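Local coordinates for protein histidine utilization repressor (PDB 2PKH) that probably represses the histidine utilization operon by binding its hutP region when no inducer is present, this chain being its C-terminal UTRA domain, at residues Leu16-Ala21 with Arg36-Leu41; His7-Lys12 with Ile42-Asn47. All blocks are in the same frame, centred on the assembly; numbering follows the deposited sequence.

Contact 1: residues Leu16-Ala21 with Arg36-Leu41; sequences LKEEAA and RVFHSL. With EDO (1,2-ethanediol), chain O.
Four backbone hydrogen bonds join Leu16-Ala21 to Arg36-Leu41. Lys17 pairs with His39 and Glu19 with Val37, each through both its N-H and its C=O; the straightest of the four is Val37 N to Glu19 O, 2.9 Å at 169°. Glu18-Phe38 lies between them and Leu16-Ser40 beyond Lys17-His39, as non-hydrogen-bonded pairs.

Among the side chains, the main polar link is from His39 ND1 to Glu19 OE1, 2.7 Å. ND1 meets the syn side of the carboxylate oxygen but tilted 28° from the carboxylate plane; OE1 itself lies at the edge of the imidazole, near the ring plane, and the two flat groups stand almost perpendicular at 81°. Glu19 reaches the ring because CG sits between the backbone N and the carbonyl carbon (chi1 57°) and the chain then runs out extended. Its other oxygen, OE2, accepts from O1 of an ethanediol at 2.8 Å. On its far side His39 NE2 bonds to Asp55, so two carboxylates grip the ring and would probably favour its protonated form.

The strands 9-20 and 36-46 are the first two of the antiparallel sheet of the UTRA domain, 9-20 lying at its margin and 36-46 between it and 49-59.

Carbon contacts are thinner. Val37 CG2 crosses Glu19 CG at a slant, 3.8 Å away, and its CG1 meets Ala21 CB where the strand gives way to helix 22-29. On the opposite face Leu16 CD1 touches Ser40 CB.

A carboxylate-to-ring contact stands apart from these: Glu18 OE1 approaches the phenyl edge in plane, 3.8 Å from Phe38 CE1.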
loop_
_atom_site.group_PDB
_atom_site.type_symbol
_atom_site.label_atom_id
_atom_site.label_comp_id
_atom_site.label_asym_id
_atom_site.label_seq_id
_atom_site.Cartn_x
_atom_site.Cartn_y
_atom_site.Cartn_z
ATOM N N LEU B 16 9.837 -14.243 -27.267
ATOM C CA LEU B 16 8.446 -14.739 -27.110
ATOM C C LEU B 16 8.376 -16.201 -27.623
ATOM O O LEU B 16 8.259 -16.429 -28.826
ATOM C CB LEU B 16 7.446 -13.857 -27.882
ATOM C CG LEU B 16 5.939 -14.157 -27.627
ATOM C CD1 LEU B 16 5.454 -13.890 -26.239
ATOM C CD2 LEU B 16 5.136 -13.337 -28.614
ATOM N N LYS B 17 8.368 -17.149 -26.674
ATOM C CA LYS B 17 8.613 -18.607 -26.986
ATOM C C LYS B 17 8.115 -19.535 -25.916
ATOM O O LYS B 17 7.996 -19.164 -24.731
ATOM C CB LYS B 17 10.090 -18.874 -27.211
ATOM C CG LYS B 17 11.007 -18.873 -26.013
ATOM C CD LYS B 17 12.432 -18.644 -26.514
ATOM C CE LYS B 17 13.539 -18.536 -25.404
ATOM N NZ LYS B 17 13.777 -19.948 -24.974
ATOM N N GLU B 18 7.807 -20.764 -26.336
ATOM C CA GLU B 18 7.514 -21.805 -25.400
ATOM C C GLU B 18 8.821 -22.476 -25.051
ATOM O O GLU B 18 9.675 -22.634 -25.923
ATOM C CB GLU B 18 6.639 -22.804 -26.147
ATOM C CG GLU B 18 6.052 -23.824 -25.313
ATOM C CD GLU B 18 5.149 -24.747 -26.161
ATOM O OE1 GLU B 18 4.313 -24.274 -26.996
ATOM O OE2 GLU B 18 5.315 -25.938 -25.983
ATOM N N GLU B 19 8.981 -22.916 -23.799
ATOM C CA GLU B 19 10.193 -23.651 -23.422
ATOM C C GLU B 19 9.845 -24.500 -22.198
ATOM O O GLU B 19 8.814 -24.285 -21.580
ATOM C CB GLU B 19 11.297 -22.678 -23.066
ATOM C CG GLU B 19 10.809 -21.741 -21.898
ATOM C CD GLU B 19 11.732 -20.596 -21.603
ATOM O OE1 GLU B 19 12.001 -19.850 -22.555
ATOM O OE2 GLU B 19 12.120 -20.355 -20.423
ATOM N N ALA B 20 10.737 -25.408 -21.800
ATOM C CA ALA B 20 10.584 -26.131 -20.510
ATOM C C ALA B 20 10.669 -25.187 -19.283
ATOM O O ALA B 20 11.487 -24.229 -19.231
ATOM C CB ALA B 20 11.654 -27.329 -20.399
ATOM N N ALA B 21 9.865 -25.470 -18.265
ATOM C CA ALA B 21 9.880 -24.695 -17.058
ATOM C C ALA B 21 11.289 -24.643 -16.532
ATOM O O ALA B 21 11.763 -23.584 -16.128
ATOM C CB ALA B 21 8.956 -25.337 -15.954
ATOM N N ARG B 36 5.712 -27.323 -20.164
ATOM C CA ARG B 36 5.924 -26.164 -21.012
ATOM C C ARG B 36 5.334 -24.884 -20.423
ATOM O O ARG B 36 4.236 -24.886 -19.860
ATOM C CB ARG B 36 5.414 -26.356 -22.416
ATOM C CG ARG B 36 5.475 -27.807 -22.991
ATOM C CD ARG B 36 6.800 -28.558 -22.763
ATOM N NE ARG B 36 8.063 -27.939 -23.185
ATOM C CZ ARG B 36 8.269 -27.198 -24.275
ATOM N NH1 ARG B 36 9.504 -26.776 -24.543
ATOM N NH2 ARG B 36 7.271 -26.906 -25.105
ATOM N N VAL B 37 6.108 -23.819 -20.536
ATOM C CA VAL B 37 5.720 -22.515 -20.029
ATOM C C VAL B 37 5.929 -21.563 -21.196
ATOM O O VAL B 37 6.681 -21.879 -22.140
ATOM C CB VAL B 37 6.590 -22.020 -18.840
ATOM C CG1 VAL B 37 6.402 -22.904 -17.597
ATOM C CG2 VAL B 37 8.053 -21.830 -19.225
ATOM N N PHE B 38 5.282 -20.413 -21.152
ATOM C CA PHE B 38 5.576 -19.353 -22.156
ATOM C C PHE B 38 6.454 -18.292 -21.561
ATOM O O PHE B 38 6.359 -18.025 -20.369
ATOM C CB PHE B 38 4.273 -18.718 -22.663
ATOM C CG PHE B 38 3.323 -19.688 -23.278
ATOM C CD1 PHE B 38 3.791 -20.693 -24.135
ATOM C CD2 PHE B 38 1.951 -19.527 -23.099
ATOM C CE1 PHE B 38 2.912 -21.537 -24.811
ATOM C CE2 PHE B 38 1.062 -20.368 -23.764
ATOM C CZ PHE B 38 1.536 -21.389 -24.618
ATOM N N HIS B 39 7.338 -17.726 -22.370
ATOM C CA HIS B 39 8.415 -16.886 -21.852
ATOM C C HIS B 39 8.494 -15.648 -22.776
ATOM O O HIS B 39 8.679 -15.797 -23.972
ATOM C CB HIS B 39 9.748 -17.671 -21.921
ATOM C CG HIS B 39 10.932 -16.879 -21.470
ATOM N ND1 HIS B 39 12.230 -17.226 -21.770
ATOM C CD2 HIS B 39 11.000 -15.681 -20.860
ATOM C CE1 HIS B 39 13.046 -16.296 -21.325
ATOM N NE2 HIS B 39 12.329 -15.368 -20.727
ATOM N N SER B 40 8.351 -14.449 -22.215
ATOM C CA SER B 40 8.556 -13.270 -22.934
ATOM C C SER B 40 9.687 -12.441 -22.250
ATOM O O SER B 40 9.783 -12.401 -21.027
ATOM C CB SER B 40 7.233 -12.424 -23.066
ATOM O OG SER B 40 6.698 -12.041 -21.768
ATOM N N LEU B 41 10.510 -11.788 -23.054
ATOM C CA LEU B 41 11.488 -10.791 -22.522
ATOM C C LEU B 41 11.277 -9.532 -23.342
ATOM O O LEU B 41 11.437 -9.530 -24.579
ATOM C CB LEU B 41 12.955 -11.296 -22.631
ATOM C CG LEU B 41 13.877 -10.422 -21.729
ATOM C CD1 LEU B 41 15.107 -11.298 -21.336
ATOM C CD2 LEU B 41 14.199 -9.239 -22.474
HETATM C C1 EDO O . 15.293 -19.767 -21.742
HETATM O O1 EDO O . 14.695 -19.172 -20.561
HETATM C C2 EDO O . 15.393 -18.763 -22.910
HETATM O O2 EDO O . 16.356 -17.702 -22.672
#

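Contact 2: residues His7-Lys12 with Ile42-Asn47; sequences HRHTCK and IVHFEN. With EDO (1,2-ethanediol), chain S.
Thr10 and Phe45 face each other as a hydrogen-bonded pair, and the phenyl ring lies along the opposing strand with its edge turned to it. With CG anti to the carbonyl carbon (chi1 -66°), the ring is set beside Thr10 O, which is in its plane, 3.7 Å from Phe45 CD2, while Lys12 CB comes to the same rim at CE2. Phe45 CB is 3.5 Å from Thr10 OG1.

The other face of the sheet carries His9, Cys11, His44 and Glu46. The imidazoles of His9 and His44 meet rim to rim, neither over the other, with planes 27° apart, but they are modelled too close at this edge and the detail of the pair is doubtful. Cys11 SG lies at a slant to the His44 ring, 5.3 Å from its centroid, and Cys11 CB presses on Ile42 CG2 at 3.4 Å, a tight carbon contact. Farther out, the His7 ring crosses the Glu46 carboxylate at 60° between planes. His7 and His9 also pack on Pro85 of the second subunit.

Where strand 36-46 ends, Asn47 binds Arg8 twice. The backbone N of Asn47 donates to Arg8 O at 2.8 Å, and its OD1 accepts from Arg8 N at 3.0 Å, with the donor above the amide carbonyl plane. The chain of Arg8, bent at chi2 and chi3, carries CD past that same OD1, and its guanidinium goes on to a salt bridge with Asp48, in the turn between strands 36-46 and 49-59 of the UTRA sheet.

Both Asn47 bonds thus extend the antiparallel pairing past the last regular bridge, His9-Glu46, OD1 taking the place of a backbone acceptor, and the salt bridge to Asp48 ties the incoming chain to the turn beyond.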
loop_
_atom_site.group_PDB
_atom_site.type_symbol
_atom_site.label_atom_id
_atom_site.label_comp_id
_atom_site.label_asym_id
_atom_site.label_seq_id
_atom_site.Cartn_x
_atom_site.Cartn_y
_atom_site.Cartn_z
ATOM N N HIS B 7 4.167 11.841 -21.794
ATOM C CA HIS B 7 4.873 10.677 -21.201
ATOM C C HIS B 7 4.575 9.524 -22.163
ATOM O O HIS B 7 3.390 9.244 -22.395
ATOM C CB HIS B 7 4.264 10.414 -19.820
ATOM C CG HIS B 7 4.906 9.295 -19.072
ATOM N ND1 HIS B 7 5.659 9.493 -17.928
ATOM C CD2 HIS B 7 4.914 7.958 -19.309
ATOM C CE1 HIS B 7 6.092 8.317 -17.498
ATOM N NE2 HIS B 7 5.646 7.371 -18.312
ATOM N N ARG B 8 5.597 8.905 -22.783
ATOM C CA ARG B 8 5.320 7.819 -23.746
ATOM C C ARG B 8 6.091 6.508 -23.564
ATOM O O ARG B 8 7.307 6.469 -23.505
ATOM C CB ARG B 8 5.345 8.258 -25.204
ATOM C CG ARG B 8 6.678 8.250 -25.876
ATOM C CD ARG B 8 7.291 9.661 -25.951
ATOM N NE ARG B 8 8.013 9.915 -27.201
ATOM C CZ ARG B 8 8.605 8.996 -27.987
ATOM N NH1 ARG B 8 8.630 7.698 -27.672
ATOM N NH2 ARG B 8 9.211 9.393 -29.107
ATOM N N HIS B 9 5.314 5.447 -23.501
ATOM C CA HIS B 9 5.812 4.125 -23.250
ATOM C C HIS B 9 5.814 3.366 -24.589
ATOM O O HIS B 9 4.793 3.299 -25.324
ATOM C CB HIS B 9 4.918 3.467 -22.200
ATOM C CG HIS B 9 5.202 2.011 -21.977
ATOM N ND1 HIS B 9 4.202 1.089 -21.741
ATOM C CD2 HIS B 9 6.372 1.320 -21.941
ATOM C CE1 HIS B 9 4.744 -0.105 -21.564
ATOM N NE2 HIS B 9 6.056 0.008 -21.679
ATOM N N THR B 10 6.983 2.844 -24.932
ATOM C CA THR B 10 7.132 1.954 -26.102
ATOM C C THR B 10 7.977 0.742 -25.621
ATOM O O THR B 10 8.529 0.781 -24.522
ATOM C CB THR B 10 7.823 2.672 -27.306
ATOM O OG1 THR B 10 9.118 3.099 -26.898
ATOM C CG2 THR B 10 7.069 3.929 -27.753
ATOM N N CYS B 11 8.059 -0.324 -26.405
ATOM C CA CYS B 11 8.755 -1.515 -25.939
ATOM C C CYS B 11 9.190 -2.327 -27.111
ATOM O O CYS B 11 8.705 -2.119 -28.222
ATOM C CB CYS B 11 7.957 -2.388 -25.008
ATOM S SG CYS B 11 6.590 -3.160 -25.838
ATOM N N LYS B 12 10.168 -3.190 -26.855
ATOM C CA LYS B 12 10.759 -4.028 -27.881
ATOM C C LYS B 12 10.685 -5.411 -27.282
ATOM O O LYS B 12 11.197 -5.651 -26.185
ATOM C CB LYS B 12 12.215 -3.618 -28.050
ATOM C CG LYS B 12 12.815 -3.869 -29.436
ATOM C CD LYS B 12 14.100 -3.018 -29.663
ATOM C CE LYS B 12 13.793 -1.581 -30.120
ATOM N NZ LYS B 12 12.986 -1.554 -31.394
ATOM N N ILE B 42 10.863 -8.448 -22.658
ATOM C CA ILE B 42 10.544 -7.196 -23.319
ATOM C C ILE B 42 11.337 -6.051 -22.682
ATOM O O ILE B 42 11.519 -6.070 -21.483
ATOM C CB ILE B 42 9.040 -6.844 -23.159
ATOM C CG1 ILE B 42 8.162 -7.986 -23.761
ATOM C CG2 ILE B 42 8.734 -5.505 -23.903
ATOM C CD1 ILE B 42 6.631 -7.719 -23.649
ATOM N N VAL B 43 11.811 -5.091 -23.469
ATOM C CA VAL B 43 12.502 -3.908 -22.884
ATOM C C VAL B 43 11.489 -2.818 -23.062
ATOM O O VAL B 43 11.004 -2.566 -24.174
ATOM C CB VAL B 43 13.768 -3.533 -23.603
ATOM C CG1 VAL B 43 14.523 -2.276 -22.973
ATOM C CG2 VAL B 43 14.789 -4.774 -23.606
ATOM N N HIS B 44 11.192 -2.175 -21.955
ATOM C CA HIS B 44 10.238 -1.067 -21.898
ATOM C C HIS B 44 11.026 0.243 -21.869
ATOM O O HIS B 44 11.999 0.368 -21.105
ATOM C CB HIS B 44 9.406 -1.197 -20.613
ATOM C CG HIS B 44 8.412 -2.330 -20.646
ATOM N ND1 HIS B 44 8.698 -3.576 -20.132
ATOM C CD2 HIS B 44 7.158 -2.413 -21.140
ATOM C CE1 HIS B 44 7.653 -4.369 -20.276
ATOM N NE2 HIS B 44 6.719 -3.695 -20.910
ATOM N N PHE B 45 10.546 1.210 -22.636
ATOM C CA PHE B 45 11.196 2.546 -22.799
ATOM C C PHE B 45 10.227 3.613 -22.282
ATOM O O PHE B 45 9.013 3.470 -22.473
ATOM C CB PHE B 45 11.466 2.858 -24.280
ATOM C CG PHE B 45 12.488 1.944 -24.927
ATOM C CD1 PHE B 45 13.745 2.384 -25.154
ATOM C CD2 PHE B 45 12.167 0.650 -25.239
ATOM C CE1 PHE B 45 14.736 1.495 -25.778
ATOM C CE2 PHE B 45 13.124 -0.233 -25.802
ATOM C CZ PHE B 45 14.396 0.207 -26.057
ATOM N N GLU B 46 10.746 4.685 -21.699
ATOM C CA GLU B 46 9.909 5.815 -21.383
ATOM C C GLU B 46 10.568 6.949 -22.107
ATOM O O GLU B 46 11.743 7.222 -21.895
ATOM C CB GLU B 46 9.891 5.987 -19.867
ATOM C CG GLU B 46 9.289 7.270 -19.310
ATOM C CD GLU B 46 9.791 7.541 -17.878
ATOM O OE1 GLU B 46 9.252 6.947 -16.911
ATOM O OE2 GLU B 46 10.757 8.316 -17.723
ATOM N N ASN B 47 9.852 7.556 -23.060
ATOM C CA ASN B 47 10.439 8.556 -23.961
ATOM C C ASN B 47 11.742 8.106 -24.574
ATOM O O ASN B 47 12.724 8.850 -24.529
ATOM C CB ASN B 47 10.645 9.915 -23.239
ATOM C CG ASN B 47 9.336 10.467 -22.632
ATOM O OD1 ASN B 47 8.245 10.340 -23.225
ATOM N ND2 ASN B 47 9.438 11.076 -21.435
HETATM C C1 EDO S . 1.152 4.311 -25.577
HETATM O O1 EDO S . 0.357 3.754 -24.510
HETATM C C2 EDO S . 1.136 5.848 -25.605
HETATM O O2 EDO S . 2.228 6.371 -24.830
#

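Both contacts pair strand 9-20 with strand 36-46, antiparallel throughout, and their centres lie about 22 Å apart along this pair, of which 9-20 is the marginal strand. Each is partly buried, its better-covered side being strand 36-46, which strand 49-59 flanks in turn. Contact 1 sits toward the helix 22-29 connection, and a direct histidine-carboxylate hydrogen bond spans its strands. In contact 2, at the chain's N-terminal end, the side-chain hydrogen bond across the strands comes from an asparagine amide, and the charged partner of Arg8 lies outside the two segments. The surroundings differ too: the second subunit touches 7-12, whereas no other chain of the assembly reaches contact 1.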